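Long-range contact in hypothetical protein (Methanosarcina mazei, PDB 2I1S), which is of unknown function but belongs to the plasmid pRiA4b ORF-3-like protein family: residues A[4-16]-A[112-124]. Residues are numbered along the deposited sequence; the frame is centred on the assembly and turned at random.
Sequences TFEKVYHLKLSIK and QVKVRLEKILPRK
R123 lays its guanidinium flat on the ring of F5: the planes are 8° apart and R123 CZ stands 3.7 Å from the ring centroid, which meets the criteria for a cation-pi stack. Two bonds to F5 O, from R123 NE and R123 NH1, both 3.2 Å, hold its rotation in a side-on grip on one oxygen. Bends at chi2 and chi3 of R123 turn the group back over the ring, while the backbone bond from R123 N to E6 O, 2.8 Å, ties down its base.

H10 marks the irregular step of the ladder. Its carbonyl O takes E118 N at 2.8 Å and, weakly, K119 N at 3.4 Å, so two residues face one and the register slips by one: a classic beta bulge. With CG of H10 anti to the carbonyl carbon (chi1 -53°), K119 CE lies over one face of the imidazole in a CH-pi contact, and L121 CB comes within 3.6 Å of H10 NE2, a nitrogen that the contact buries and that has no polar partner in the model.

On the other sheet face, L117 CD1 reaches Y9 CB at 3.5 Å; V113 joins this apolar layer through L13 CB, and L11, L13 and V115 carry it against helix 34-44. Strand 7-15, also hydrogen-bonded to strand 22-29, pairs antiparallel with 112-122 (154° between their directions) inside a mixed sheet, the arrangement being a bulged antiparallel beta ladder.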
loop_
_atom_site.group_PDB
_atom_site.type_symbol
_atom_site.label_atom_id
_atom_site.label_comp_id
_atom_site.label_asym_id
_atom_site.label_seq_id
_atom_site.Cartn_x
_atom_site.Cartn_y
_atom_site.Cartn_z
ATOM N N THR A 4 -19.831 16.116 1.321
ATOM C CA THR A 4 -18.990 16.278 2.570
ATOM C C THR A 4 -17.464 16.325 2.309
ATOM O O THR A 4 -16.663 16.549 3.252
ATOM C CB THR A 4 -19.291 15.195 3.618
ATOM O OG1 THR A 4 -18.549 14.000 3.320
ATOM C CG2 THR A 4 -20.773 14.879 3.611
ATOM N N PHE A 5 -17.088 16.130 1.033
ATOM C CA PHE A 5 -15.749 16.503 0.516
ATOM C C PHE A 5 -15.910 16.972 -0.936
ATOM O O PHE A 5 -16.857 16.556 -1.635
ATOM C CB PHE A 5 -14.735 15.328 0.615
ATOM C CG PHE A 5 -15.126 14.088 -0.200
ATOM C CD1 PHE A 5 -16.059 13.167 0.302
ATOM C CD2 PHE A 5 -14.546 13.836 -1.440
ATOM C CE1 PHE A 5 -16.431 12.046 -0.430
ATOM C CE2 PHE A 5 -14.906 12.717 -2.181
ATOM C CZ PHE A 5 -15.850 11.814 -1.673
ATOM N N GLU A 6 -14.978 17.812 -1.389
ATOM C CA GLU A 6 -14.993 18.318 -2.771
ATOM C C GLU A 6 -13.946 17.613 -3.634
ATOM O O GLU A 6 -14.287 17.081 -4.708
ATOM C CB GLU A 6 -14.731 19.834 -2.819
ATOM C CG GLU A 6 -15.299 20.653 -1.645
ATOM C CD GLU A 6 -16.759 21.115 -1.867
ATOM O OE1 GLU A 6 -17.126 22.196 -1.300
ATOM O OE2 GLU A 6 -17.534 20.418 -2.601
ATOM N N LYS A 7 -12.682 17.617 -3.173
ATOM C CA LYS A 7 -11.549 17.106 -3.983
ATOM C C LYS A 7 -11.163 15.649 -3.680
ATOM O O LYS A 7 -11.453 15.119 -2.583
ATOM C CB LYS A 7 -10.315 18.016 -3.829
ATOM C CG LYS A 7 -10.670 19.496 -3.525
ATOM C CD LYS A 7 -9.574 20.480 -3.924
ATOM C CE LYS A 7 -9.729 20.957 -5.389
ATOM N NZ LYS A 7 -11.050 21.625 -5.646
ATOM N N VAL A 8 -10.535 14.998 -4.662
ATOM C CA VAL A 8 -9.923 13.689 -4.442
ATOM C C VAL A 8 -8.394 13.665 -4.697
ATOM O O VAL A 8 -7.880 14.306 -5.615
ATOM C CB VAL A 8 -10.685 12.534 -5.156
ATOM C CG1 VAL A 8 -12.101 12.488 -4.657
ATOM C CG2 VAL A 8 -10.686 12.701 -6.625
ATOM N N TYR A 9 -7.681 12.936 -3.847
ATOM C CA TYR A 9 -6.238 12.753 -3.979
ATOM C C TYR A 9 -5.958 11.522 -4.859
ATOM O O TYR A 9 -6.382 10.411 -4.516
ATOM C CB TYR A 9 -5.633 12.586 -2.579
ATOM C CG TYR A 9 -5.664 13.843 -1.692
ATOM C CD1 TYR A 9 -6.318 15.017 -2.115
ATOM C CD2 TYR A 9 -5.021 13.853 -0.436
ATOM C CE1 TYR A 9 -6.334 16.173 -1.325
ATOM C CE2 TYR A 9 -5.024 14.992 0.366
ATOM C CZ TYR A 9 -5.688 16.163 -0.086
ATOM O OH TYR A 9 -5.713 17.317 0.712
ATOM N N HIS A 10 -5.269 11.733 -5.994
ATOM C CA HIS A 10 -4.757 10.653 -6.848
ATOM C C HIS A 10 -3.372 10.210 -6.347
ATOM O O HIS A 10 -2.366 10.955 -6.486
ATOM C CB HIS A 10 -4.681 11.081 -8.319
ATOM C CG HIS A 10 -5.974 11.627 -8.854
ATOM N ND1 HIS A 10 -6.504 11.238 -10.067
ATOM C CD2 HIS A 10 -6.849 12.528 -8.340
ATOM C CE1 HIS A 10 -7.646 11.875 -10.279
ATOM N NE2 HIS A 10 -7.880 12.659 -9.242
ATOM N N LEU A 11 -3.336 9.001 -5.760
ATOM C CA LEU A 11 -2.162 8.490 -5.055
ATOM C C LEU A 11 -1.534 7.369 -5.843
ATOM O O LEU A 11 -2.259 6.528 -6.364
ATOM C CB LEU A 11 -2.579 7.948 -3.671
ATOM C CG LEU A 11 -3.200 8.958 -2.699
ATOM C CD1 LEU A 11 -3.611 8.252 -1.395
ATOM C CD2 LEU A 11 -2.282 10.202 -2.402
ATOM N N LYS A 12 -0.210 7.331 -5.950
ATOM C CA LYS A 12 0.425 6.073 -6.350
ATOM C C LYS A 12 0.966 5.380 -5.122
ATOM O O LYS A 12 1.481 6.028 -4.209
ATOM C CB LYS A 12 1.532 6.280 -7.362
ATOM C CG LYS A 12 2.003 4.997 -8.019
ATOM C CD LYS A 12 3.139 5.297 -8.961
ATOM C CE LYS A 12 3.745 3.980 -9.426
ATOM N NZ LYS A 12 5.008 4.122 -10.192
ATOM N N LEU A 13 0.788 4.063 -5.086
ATOM C CA LEU A 13 1.284 3.196 -4.006
ATOM C C LEU A 13 2.214 2.170 -4.605
ATOM O O LEU A 13 1.795 1.413 -5.496
ATOM C CB LEU A 13 0.149 2.450 -3.331
ATOM C CG LEU A 13 -1.126 3.232 -2.987
ATOM C CD1 LEU A 13 -2.116 2.316 -2.300
ATOM C CD2 LEU A 13 -0.840 4.460 -2.145
ATOM N N SER A 14 3.470 2.148 -4.152
ATOM C CA SER A 14 4.430 1.178 -4.668
ATOM C C SER A 14 5.105 0.398 -3.557
ATOM O O SER A 14 5.577 0.965 -2.575
ATOM C CB SER A 14 5.471 1.829 -5.613
ATOM O OG SER A 14 6.601 2.375 -4.938
ATOM N N ILE A 15 5.136 -0.918 -3.717
ATOM C CA ILE A 15 5.916 -1.756 -2.827
ATOM C C ILE A 15 7.401 -1.479 -3.131
ATOM O O ILE A 15 7.868 -1.654 -4.280
ATOM C CB ILE A 15 5.576 -3.271 -2.994
ATOM C CG1 ILE A 15 4.194 -3.564 -2.486
ATOM C CG2 ILE A 15 6.545 -4.141 -2.175
ATOM C CD1 ILE A 15 3.777 -4.975 -2.741
ATOM N N LYS A 16 8.128 -1.030 -2.111
ATOM C CA LYS A 16 9.595 -0.879 -2.213
ATOM C C LYS A 16 10.388 -2.179 -2.229
ATOM O O LYS A 16 10.054 -3.132 -1.537
ATOM C CB LYS A 16 10.118 -0.130 -1.009
ATOM C CG LYS A 16 9.798 1.336 -1.009
ATOM C CD LYS A 16 10.421 1.938 0.219
ATOM C CE LYS A 16 11.911 1.641 0.243
ATOM N NZ LYS A 16 12.607 2.757 0.959
ATOM N N GLN A 112 7.103 -2.234 2.917
ATOM C CA GLN A 112 7.053 -0.773 2.812
ATOM C C GLN A 112 6.395 -0.355 1.546
ATOM O O GLN A 112 6.774 -0.785 0.449
ATOM C CB GLN A 112 8.447 -0.187 2.903
ATOM C CG GLN A 112 9.087 -0.368 4.294
ATOM C CD GLN A 112 10.508 0.091 4.319
ATOM O OE1 GLN A 112 11.284 -0.219 3.428
ATOM N NE2 GLN A 112 10.866 0.839 5.341
ATOM N N VAL A 113 5.397 0.494 1.691
ATOM C CA VAL A 113 4.696 1.032 0.557
ATOM C C VAL A 113 5.008 2.528 0.471
ATOM O O VAL A 113 4.825 3.232 1.454
ATOM C CB VAL A 113 3.188 0.812 0.692
ATOM C CG1 VAL A 113 2.442 1.449 -0.526
ATOM C CG2 VAL A 113 2.868 -0.684 0.879
ATOM N N LYS A 114 5.513 2.985 -0.681
ATOM C CA LYS A 114 5.671 4.422 -0.954
ATOM C C LYS A 114 4.331 4.979 -1.358
ATOM O O LYS A 114 3.606 4.396 -2.190
ATOM C CB LYS A 114 6.657 4.697 -2.085
ATOM C CG LYS A 114 8.114 4.490 -1.808
ATOM C CD LYS A 114 8.893 4.738 -3.145
ATOM C CE LYS A 114 10.358 5.243 -2.954
ATOM N NZ LYS A 114 11.338 4.112 -2.910
ATOM N N VAL A 115 3.970 6.094 -0.761
ATOM C CA VAL A 115 2.680 6.730 -1.097
ATOM C C VAL A 115 3.047 8.089 -1.678
ATOM O O VAL A 115 3.723 8.896 -1.036
ATOM C CB VAL A 115 1.723 6.871 0.133
ATOM C CG1 VAL A 115 0.391 7.455 -0.295
ATOM C CG2 VAL A 115 1.535 5.522 0.871
ATOM N N ARG A 116 2.672 8.307 -2.923
ATOM C CA ARG A 116 2.969 9.552 -3.590
ATOM C C ARG A 116 1.667 10.176 -4.096
ATOM O O ARG A 116 0.929 9.545 -4.830
ATOM C CB ARG A 116 3.972 9.295 -4.722
ATOM C CG ARG A 116 4.032 10.391 -5.772
ATOM C CD ARG A 116 5.111 11.424 -5.456
ATOM N NE ARG A 116 6.452 10.834 -5.486
ATOM C CZ ARG A 116 7.349 11.033 -6.456
ATOM N NH1 ARG A 116 7.076 11.819 -7.506
ATOM N NH2 ARG A 116 8.535 10.441 -6.364
ATOM N N LEU A 117 1.379 11.391 -3.642
ATOM C CA LEU A 117 0.350 12.256 -4.254
ATOM C C LEU A 117 0.761 12.738 -5.654
ATOM O O LEU A 117 1.773 13.419 -5.810
ATOM C CB LEU A 117 0.071 13.470 -3.353
ATOM C CG LEU A 117 -1.057 14.443 -3.717
ATOM C CD1 LEU A 117 -2.458 13.816 -3.566
ATOM C CD2 LEU A 117 -0.924 15.709 -2.878
ATOM N N GLU A 118 -0.015 12.377 -6.676
ATOM C CA GLU A 118 0.265 12.879 -8.022
ATOM C C GLU A 118 -0.621 14.057 -8.405
ATOM O O GLU A 118 -0.146 14.997 -9.038
ATOM C CB GLU A 118 0.157 11.773 -9.070
ATOM C CG GLU A 118 1.308 10.764 -9.020
ATOM C CD GLU A 118 1.118 9.579 -9.968
ATOM O OE1 GLU A 118 -0.051 9.192 -10.241
ATOM O OE2 GLU A 118 2.146 9.029 -10.435
ATOM N N LYS A 119 -1.907 13.993 -8.038
ATOM C CA LYS A 119 -2.892 15.024 -8.429
ATOM C C LYS A 119 -3.963 15.175 -7.363
ATOM O O LYS A 119 -4.401 14.184 -6.763
ATOM C CB LYS A 119 -3.607 14.639 -9.726
ATOM C CG LYS A 119 -2.748 14.511 -10.969
ATOM C CD LYS A 119 -3.139 13.262 -11.788
ATOM C CE LYS A 119 -4.539 13.392 -12.392
ATOM N NZ LYS A 119 -4.561 13.121 -13.873
ATOM N N ILE A 120 -4.366 16.416 -7.131
ATOM C CA ILE A 120 -5.542 16.756 -6.338
ATOM C C ILE A 120 -6.578 17.275 -7.342
ATOM O O ILE A 120 -6.315 18.256 -8.033
ATOM C CB ILE A 120 -5.228 17.875 -5.298
ATOM C CG1 ILE A 120 -4.198 17.401 -4.253
ATOM C CG2 ILE A 120 -6.517 18.368 -4.617
ATOM C CD1 ILE A 120 -3.947 18.407 -3.121
ATOM N N LEU A 121 -7.741 16.626 -7.445
ATOM C CA LEU A 121 -8.759 17.040 -8.422
ATOM C C LEU A 121 -10.187 17.040 -7.853
ATOM O O LEU A 121 -10.440 16.325 -6.881
ATOM C CB LEU A 121 -8.649 16.173 -9.682
ATOM C CG LEU A 121 -7.431 16.479 -10.575
ATOM C CD1 LEU A 121 -7.386 15.510 -11.745
ATOM C CD2 LEU A 121 -7.353 17.944 -11.053
ATOM N N PRO A 122 -11.120 17.867 -8.424
ATOM C CA PRO A 122 -12.506 17.796 -7.939
ATOM C C PRO A 122 -13.053 16.386 -8.129
ATOM O O PRO A 122 -12.708 15.728 -9.108
ATOM C CB PRO A 122 -13.271 18.806 -8.829
ATOM C CG PRO A 122 -12.250 19.730 -9.344
ATOM C CD PRO A 122 -10.972 18.888 -9.479
ATOM N N ARG A 123 -13.865 15.916 -7.184
ATOM C CA ARG A 123 -14.458 14.586 -7.293
ATOM C C ARG A 123 -15.458 14.511 -8.450
ATOM O O ARG A 123 -16.062 15.515 -8.843
ATOM C CB ARG A 123 -15.117 14.178 -5.989
ATOM C CG ARG A 123 -16.420 14.889 -5.659
ATOM C CD ARG A 123 -17.363 13.885 -5.010
ATOM N NE ARG A 123 -17.794 14.332 -3.695
ATOM C CZ ARG A 123 -18.553 13.617 -2.877
ATOM N NH1 ARG A 123 -18.898 14.123 -1.689
ATOM N NH2 ARG A 123 -18.969 12.406 -3.241
ATOM N N LYS A 124 -15.627 13.319 -8.998
ATOM C CA LYS A 124 -16.458 13.155 -10.178
ATOM C C LYS A 124 -17.865 12.781 -9.732
ATOM O O LYS A 124 -18.032 11.981 -8.808
ATOM C CB LYS A 124 -15.854 12.095 -11.115
ATOM C CG LYS A 124 -16.358 12.165 -12.538
ATOM C CD LYS A 124 -15.935 10.961 -13.365
ATOM C CE LYS A 124 -16.538 11.065 -14.777
ATOM N NZ LYS A 124 -16.339 9.801 -15.557
HETATM O O HOH W 1 8.631 -3.721 1.065
#